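Local coordinates for protein acidocalcisomal pyrophosphatase (Trypanosoma brucei brucei, PDB 5C5V) that probably hydrolyses inorganic diphosphate to phosphate with magnesium ions as cofactor, in a PPase-family domain joined to an EF-hand domain, at residues G22-L36 against M48-F61. Sequence-based numbering, arbitrary orientation.
Sequences GYLTPDKVEEVCRYL and MKAEINAIDGHVTF
Leu-24 N donates to Val-59 O (3.0 Å) where the short extended pieces at 23-24 and 59-60 meet loosely, antiparallel, as the paired loops of an EF-hand domain do. The contact lies far from the magnesium and imidodiphosphate site of the pyrophosphatase domain. The bond is bent, and Leu-24 N sits above the carbonyl plane of Val-59. Tyr-23 CA points a C-H at the same oxygen, and Thr-60 CA does so to Gly-22 O (3.5 Å).

Aromatic contact lies on the side of Tyr-23. Its side chain and that of His-58 extend alongside one another and their rings stack face to face, centroids 4.3 Å apart and planes inclined by 24°. His-58 ND1 lies over the centre of the phenol ring, whereas Tyr-23 CD1 lies toward the rim of the imidazole.

Apolar groups fill the side of Leu-24 and Val-59 and continue between helix 26-36 and the turns at 48-53, which run roughly antiparallel (149°) with axes 10.0 Å apart. Val-59 reaches Leu-24 CD1 through CG1 (3.9 Å) and turns CG2 to Val-29 CG2. Val-29 CG1 packs against Ile-52 CG2. Cys-33 SG rests against Lys-49 CA and Ile-52 CD1, each 3.7 Å away, and Leu-36 CB meets Met-48 SD. Trp-67 of helix 61-69 packs on Leu-36, Met-48 and Ile-52, and helix 73-87 also touches Leu-36.

A salt bridge borders the helix pair, from Lys-49 NZ to Glu-30 OE2; its modelled length, 2.5 Å, is too short to be taken literally. The Lys-49 chain leaves extended, then bends at chi3 (-89°), carrying CE past Cys-33 CB to lie 3.7 Å from Glu-30 CA.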
loop_
_atom_site.group_PDB
_atom_site.type_symbol
_atom_site.label_atom_id
_atom_site.label_comp_id
_atom_site.label_asym_id
_atom_site.label_seq_id
_atom_site.Cartn_x
_atom_site.Cartn_y
_atom_site.Cartn_z
ATOM N N GLY A 22 -12.024 41.419 3.105
ATOM C CA GLY A 22 -13.016 41.771 2.107
ATOM C C GLY A 22 -12.917 43.224 1.654
ATOM O O GLY A 22 -13.634 43.645 0.743
ATOM N N TYR A 23 -12.028 43.999 2.271
ATOM C CA TYR A 23 -11.884 45.410 1.912
ATOM C C TYR A 23 -10.470 45.929 2.179
ATOM O O TYR A 23 -9.655 45.251 2.805
ATOM C CB TYR A 23 -12.910 46.256 2.680
ATOM C CG TYR A 23 -12.764 46.149 4.179
ATOM C CD1 TYR A 23 -12.075 47.104 4.904
ATOM C CD2 TYR A 23 -13.319 45.074 4.867
ATOM C CE1 TYR A 23 -11.943 46.990 6.283
ATOM C CE2 TYR A 23 -13.183 44.948 6.233
ATOM C CZ TYR A 23 -12.497 45.901 6.933
ATOM O OH TYR A 23 -12.374 45.763 8.297
ATOM N N LEU A 24 -10.178 47.132 1.694
ATOM C CA LEU A 24 -8.875 47.737 1.922
ATOM C C LEU A 24 -8.944 48.673 3.110
ATOM O O LEU A 24 -9.721 49.629 3.091
ATOM C CB LEU A 24 -8.403 48.515 0.694
ATOM C CG LEU A 24 -7.994 47.712 -0.548
ATOM C CD1 LEU A 24 -7.610 48.658 -1.685
ATOM C CD2 LEU A 24 -6.925 46.642 -0.276
ATOM N N THR A 25 -8.122 48.428 4.124
ATOM C CA THR A 25 -7.996 49.372 5.233
ATOM C C THR A 25 -7.385 50.680 4.716
ATOM O O THR A 25 -6.872 50.719 3.601
ATOM C CB THR A 25 -7.138 48.791 6.376
ATOM O OG1 THR A 25 -5.794 48.608 5.918
ATOM C CG2 THR A 25 -7.667 47.421 6.810
ATOM N N PRO A 26 -7.465 51.763 5.501
ATOM C CA PRO A 26 -6.870 53.022 5.039
ATOM C C PRO A 26 -5.382 52.879 4.715
ATOM O O PRO A 26 -4.934 53.385 3.688
ATOM C CB PRO A 26 -7.099 53.981 6.220
ATOM C CG PRO A 26 -8.313 53.434 6.897
ATOM C CD PRO A 26 -8.202 51.933 6.765
ATOM N N ASP A 27 -4.633 52.222 5.593
ATOM C CA ASP A 27 -3.211 51.978 5.370
ATOM C C ASP A 27 -3.001 51.203 4.068
ATOM O O ASP A 27 -2.058 51.448 3.320
ATOM C CB ASP A 27 -2.607 51.181 6.533
ATOM C CG ASP A 27 -2.603 51.956 7.844
ATOM O OD1 ASP A 27 -2.511 53.195 7.824
ATOM O OD2 ASP A 27 -2.678 51.303 8.908
ATOM N N LYS A 28 -3.886 50.255 3.807
ATOM C CA LYS A 28 -3.789 49.447 2.601
ATOM C C LYS A 28 -4.113 50.267 1.354
ATOM O O LYS A 28 -3.588 50.003 0.277
ATOM C CB LYS A 28 -4.712 48.242 2.705
ATOM C CG LYS A 28 -4.188 47.178 3.661
ATOM C CD LYS A 28 -2.770 46.792 3.291
ATOM C CE LYS A 28 -2.030 46.170 4.462
ATOM N NZ LYS A 28 -0.703 45.690 4.009
ATOM N N VAL A 29 -4.972 51.265 1.510
ATOM C CA VAL A 29 -5.330 52.136 0.401
ATOM C C VAL A 29 -4.125 52.958 -0.030
ATOM O O VAL A 29 -3.830 53.052 -1.221
ATOM C CB VAL A 29 -6.491 53.076 0.768
ATOM C CG1 VAL A 29 -6.445 54.336 -0.092
ATOM C CG2 VAL A 29 -7.818 52.363 0.597
ATOM N N GLU A 30 -3.412 53.525 0.937
ATOM C CA GLU A 30 -2.201 54.263 0.627
ATOM C C GLU A 30 -1.148 53.353 -0.013
ATOM O O GLU A 30 -0.445 53.765 -0.937
ATOM C CB GLU A 30 -1.637 54.937 1.880
ATOM C CG GLU A 30 -2.597 55.913 2.558
ATOM C CD GLU A 30 -1.916 57.193 2.986
ATOM O OE1 GLU A 30 -2.406 57.864 3.932
ATOM O OE2 GLU A 30 -0.890 57.557 2.362
ATOM N N GLU A 31 -1.053 52.117 0.467
ATOM C CA GLU A 31 -0.043 51.184 -0.023
ATOM C C GLU A 31 -0.272 50.700 -1.454
ATOM O O GLU A 31 0.679 50.521 -2.204
ATOM C CB GLU A 31 0.049 49.968 0.895
ATOM C CG GLU A 31 1.009 50.176 2.050
ATOM C CD GLU A 31 0.725 49.246 3.211
ATOM O OE1 GLU A 31 0.590 48.024 2.990
ATOM O OE2 GLU A 31 0.640 49.746 4.346
ATOM N N VAL A 32 -1.524 50.462 -1.819
ATOM C CA VAL A 32 -1.815 50.006 -3.163
ATOM C C VAL A 32 -1.571 51.172 -4.148
ATOM O O VAL A 32 -1.205 50.943 -5.300
ATOM C CB VAL A 32 -3.250 49.455 -3.279
ATOM C CG1 VAL A 32 -4.254 50.570 -3.211
ATOM C CG2 VAL A 32 -3.417 48.688 -4.573
ATOM N N CYS A 33 -1.738 52.408 -3.667
ATOM C CA CYS A 33 -1.455 53.603 -4.461
ATOM C C CYS A 33 0.047 53.825 -4.633
ATOM O O CYS A 33 0.510 54.150 -5.720
ATOM C CB CYS A 33 -2.084 54.853 -3.827
ATOM S SG CYS A 33 -3.876 54.941 -3.996
ATOM N N ARG A 34 0.804 53.655 -3.555
ATOM C CA ARG A 34 2.257 53.694 -3.644
ATOM C C ARG A 34 2.780 52.609 -4.599
ATOM O O ARG A 34 3.806 52.793 -5.249
ATOM C CB ARG A 34 2.881 53.522 -2.258
ATOM C CG ARG A 34 4.390 53.696 -2.221
ATOM N N TYR A 35 2.077 51.483 -4.691
ATOM C CA TYR A 35 2.510 50.402 -5.567
ATOM C C TYR A 35 2.121 50.651 -7.033
ATOM O O TYR A 35 2.965 50.579 -7.924
ATOM C CB TYR A 35 1.942 49.059 -5.095
ATOM C CG TYR A 35 2.119 47.930 -6.085
ATOM C CD1 TYR A 35 3.376 47.389 -6.336
ATOM C CD2 TYR A 35 1.033 47.388 -6.752
ATOM C CE1 TYR A 35 3.547 46.356 -7.241
ATOM C CE2 TYR A 35 1.193 46.353 -7.650
ATOM C CZ TYR A 35 2.451 45.841 -7.891
ATOM O OH TYR A 35 2.604 44.809 -8.792
ATOM N N LEU A 36 0.845 50.931 -7.279
ATOM C CA LEU A 36 0.362 51.190 -8.634
ATOM C C LEU A 36 1.075 52.397 -9.236
ATOM O O LEU A 36 1.330 52.452 -10.435
ATOM C CB LEU A 36 -1.147 51.418 -8.621
ATOM C CG LEU A 36 -1.965 50.145 -8.385
ATOM C CD1 LEU A 36 -3.431 50.485 -8.255
ATOM C CD2 LEU A 36 -1.755 49.152 -9.523
ATOM N N MET A 48 -4.961 59.582 -8.624
ATOM C CA MET A 48 -5.325 58.213 -8.271
ATOM C C MET A 48 -5.730 58.030 -6.801
ATOM O O MET A 48 -6.813 57.525 -6.520
ATOM C CB MET A 48 -4.169 57.276 -8.620
ATOM C CG MET A 48 -4.262 55.893 -8.014
ATOM S SD MET A 48 -3.003 54.831 -8.726
ATOM C CE MET A 48 -1.503 55.700 -8.307
ATOM N N LYS A 49 -4.873 58.436 -5.869
ATOM C CA LYS A 49 -5.202 58.317 -4.451
ATOM C C LYS A 49 -6.421 59.174 -4.078
ATOM O O LYS A 49 -7.209 58.815 -3.196
ATOM C CB LYS A 49 -4.012 58.692 -3.563
ATOM C CG LYS A 49 -4.287 58.412 -2.074
ATOM C CD LYS A 49 -3.121 58.792 -1.182
ATOM C CE LYS A 49 -2.157 57.626 -1.024
ATOM N NZ LYS A 49 -1.070 57.949 -0.052
ATOM N N ALA A 50 -6.558 60.323 -4.720
ATOM C CA ALA A 50 -7.723 61.153 -4.466
ATOM C C ALA A 50 -8.978 60.411 -4.931
ATOM O O ALA A 50 -10.003 60.439 -4.255
ATOM C CB ALA A 50 -7.595 62.509 -5.171
ATOM N N GLU A 51 -8.889 59.757 -6.085
ATOM C CA GLU A 51 -10.017 59.015 -6.637
ATOM C C GLU A 51 -10.467 57.848 -5.745
ATOM O O GLU A 51 -11.666 57.582 -5.616
ATOM C CB GLU A 51 -9.677 58.492 -8.040
ATOM C CG GLU A 51 -9.785 59.524 -9.159
ATOM C CD GLU A 51 -9.343 58.970 -10.508
ATOM O OE1 GLU A 51 -9.274 57.730 -10.634
ATOM O OE2 GLU A 51 -9.070 59.757 -11.447
ATOM N N ILE A 52 -9.513 57.142 -5.143
ATOM C CA ILE A 52 -9.846 55.979 -4.342
ATOM C C ILE A 52 -10.379 56.419 -2.979
ATOM O O ILE A 52 -11.317 55.826 -2.463
ATOM C CB ILE A 52 -8.636 55.021 -4.184
ATOM C CG1 ILE A 52 -8.336 54.336 -5.523
ATOM C CG2 ILE A 52 -8.925 53.951 -3.136
ATOM C CD1 ILE A 52 -6.966 53.732 -5.616
ATOM N N ASN A 53 -9.809 57.469 -2.401
ATOM C CA ASN A 53 -10.361 58.019 -1.166
ATOM C C ASN A 53 -11.824 58.456 -1.303
ATOM O O ASN A 53 -12.617 58.312 -0.362
ATOM C CB ASN A 53 -9.548 59.232 -0.700
ATOM C CG ASN A 53 -8.169 58.864 -0.199
ATOM O OD1 ASN A 53 -7.915 57.716 0.183
ATOM N ND2 ASN A 53 -7.268 59.858 -0.169
ATOM N N ALA A 54 -12.175 58.980 -2.478
ATOM C CA ALA A 54 -13.531 59.461 -2.731
ATOM C C ALA A 54 -14.533 58.337 -2.981
ATOM O O ALA A 54 -15.684 58.606 -3.327
ATOM C CB ALA A 54 -13.534 60.408 -3.902
ATOM N N ILE A 55 -14.104 57.088 -2.825
ATOM C CA ILE A 55 -15.036 55.967 -2.909
ATOM C C ILE A 55 -15.815 55.924 -1.606
ATOM O O ILE A 55 -15.307 56.334 -0.556
ATOM C CB ILE A 55 -14.332 54.619 -3.149
ATOM C CG1 ILE A 55 -13.712 54.582 -4.544
ATOM C CG2 ILE A 55 -15.312 53.470 -3.015
ATOM C CD1 ILE A 55 -13.261 53.209 -4.962
ATOM N N ASP A 56 -17.060 55.468 -1.673
ATOM C CA ASP A 56 -17.938 55.553 -0.515
ATOM C C ASP A 56 -17.919 54.246 0.270
ATOM O O ASP A 56 -18.232 53.194 -0.267
ATOM C CB ASP A 56 -19.363 55.930 -0.948
ATOM C CG ASP A 56 -20.377 55.764 0.170
ATOM O OD1 ASP A 56 -20.645 56.745 0.889
ATOM O OD2 ASP A 56 -20.910 54.638 0.330
ATOM N N GLY A 57 -17.565 54.328 1.550
ATOM C CA GLY A 57 -17.546 53.166 2.417
ATOM C C GLY A 57 -16.299 52.322 2.236
ATOM O O GLY A 57 -15.236 52.849 1.907
ATOM N N HIS A 58 -16.424 51.017 2.443
ATOM C CA HIS A 58 -15.275 50.132 2.352
ATOM C C HIS A 58 -14.888 49.858 0.911
ATOM O O HIS A 58 -15.738 49.533 0.077
ATOM C CB HIS A 58 -15.558 48.798 3.055
ATOM C CG HIS A 58 -15.717 48.913 4.538
ATOM N ND1 HIS A 58 -16.015 47.831 5.339
ATOM C CD2 HIS A 58 -15.602 49.975 5.368
ATOM C CE1 HIS A 58 -16.088 48.225 6.598
ATOM N NE2 HIS A 58 -15.837 49.520 6.644
ATOM N N VAL A 59 -13.596 49.960 0.622
ATOM C CA VAL A 59 -13.105 49.628 -0.706
ATOM C C VAL A 59 -13.076 48.117 -0.884
ATOM O O VAL A 59 -12.042 47.478 -0.688
ATOM C CB VAL A 59 -11.710 50.212 -0.951
ATOM C CG1 VAL A 59 -11.244 49.882 -2.349
ATOM C CG2 VAL A 59 -11.731 51.714 -0.740
ATOM N N THR A 60 -14.216 47.548 -1.257
ATOM C CA THR A 60 -14.293 46.126 -1.570
ATOM C C THR A 60 -13.533 45.875 -2.861
ATOM O O THR A 60 -13.154 46.821 -3.538
ATOM C CB THR A 60 -15.754 45.663 -1.722
ATOM O OG1 THR A 60 -16.347 46.312 -2.861
ATOM C CG2 THR A 60 -16.546 46.027 -0.467
ATOM N N PHE A 61 -13.295 44.619 -3.217
ATOM C CA PHE A 61 -12.611 44.382 -4.479
ATOM C C PHE A 61 -13.480 44.904 -5.615
ATOM O O PHE A 61 -12.983 45.486 -6.589
ATOM C CB PHE A 61 -12.293 42.909 -4.721
ATOM C CG PHE A 61 -11.865 42.631 -6.131
ATOM C CD1 PHE A 61 -10.714 43.213 -6.639
ATOM C CD2 PHE A 61 -12.621 41.823 -6.962
ATOM C CE1 PHE A 61 -10.315 42.989 -7.947
ATOM C CE2 PHE A 61 -12.226 41.593 -8.273
ATOM C CZ PHE A 61 -11.069 42.177 -8.764
#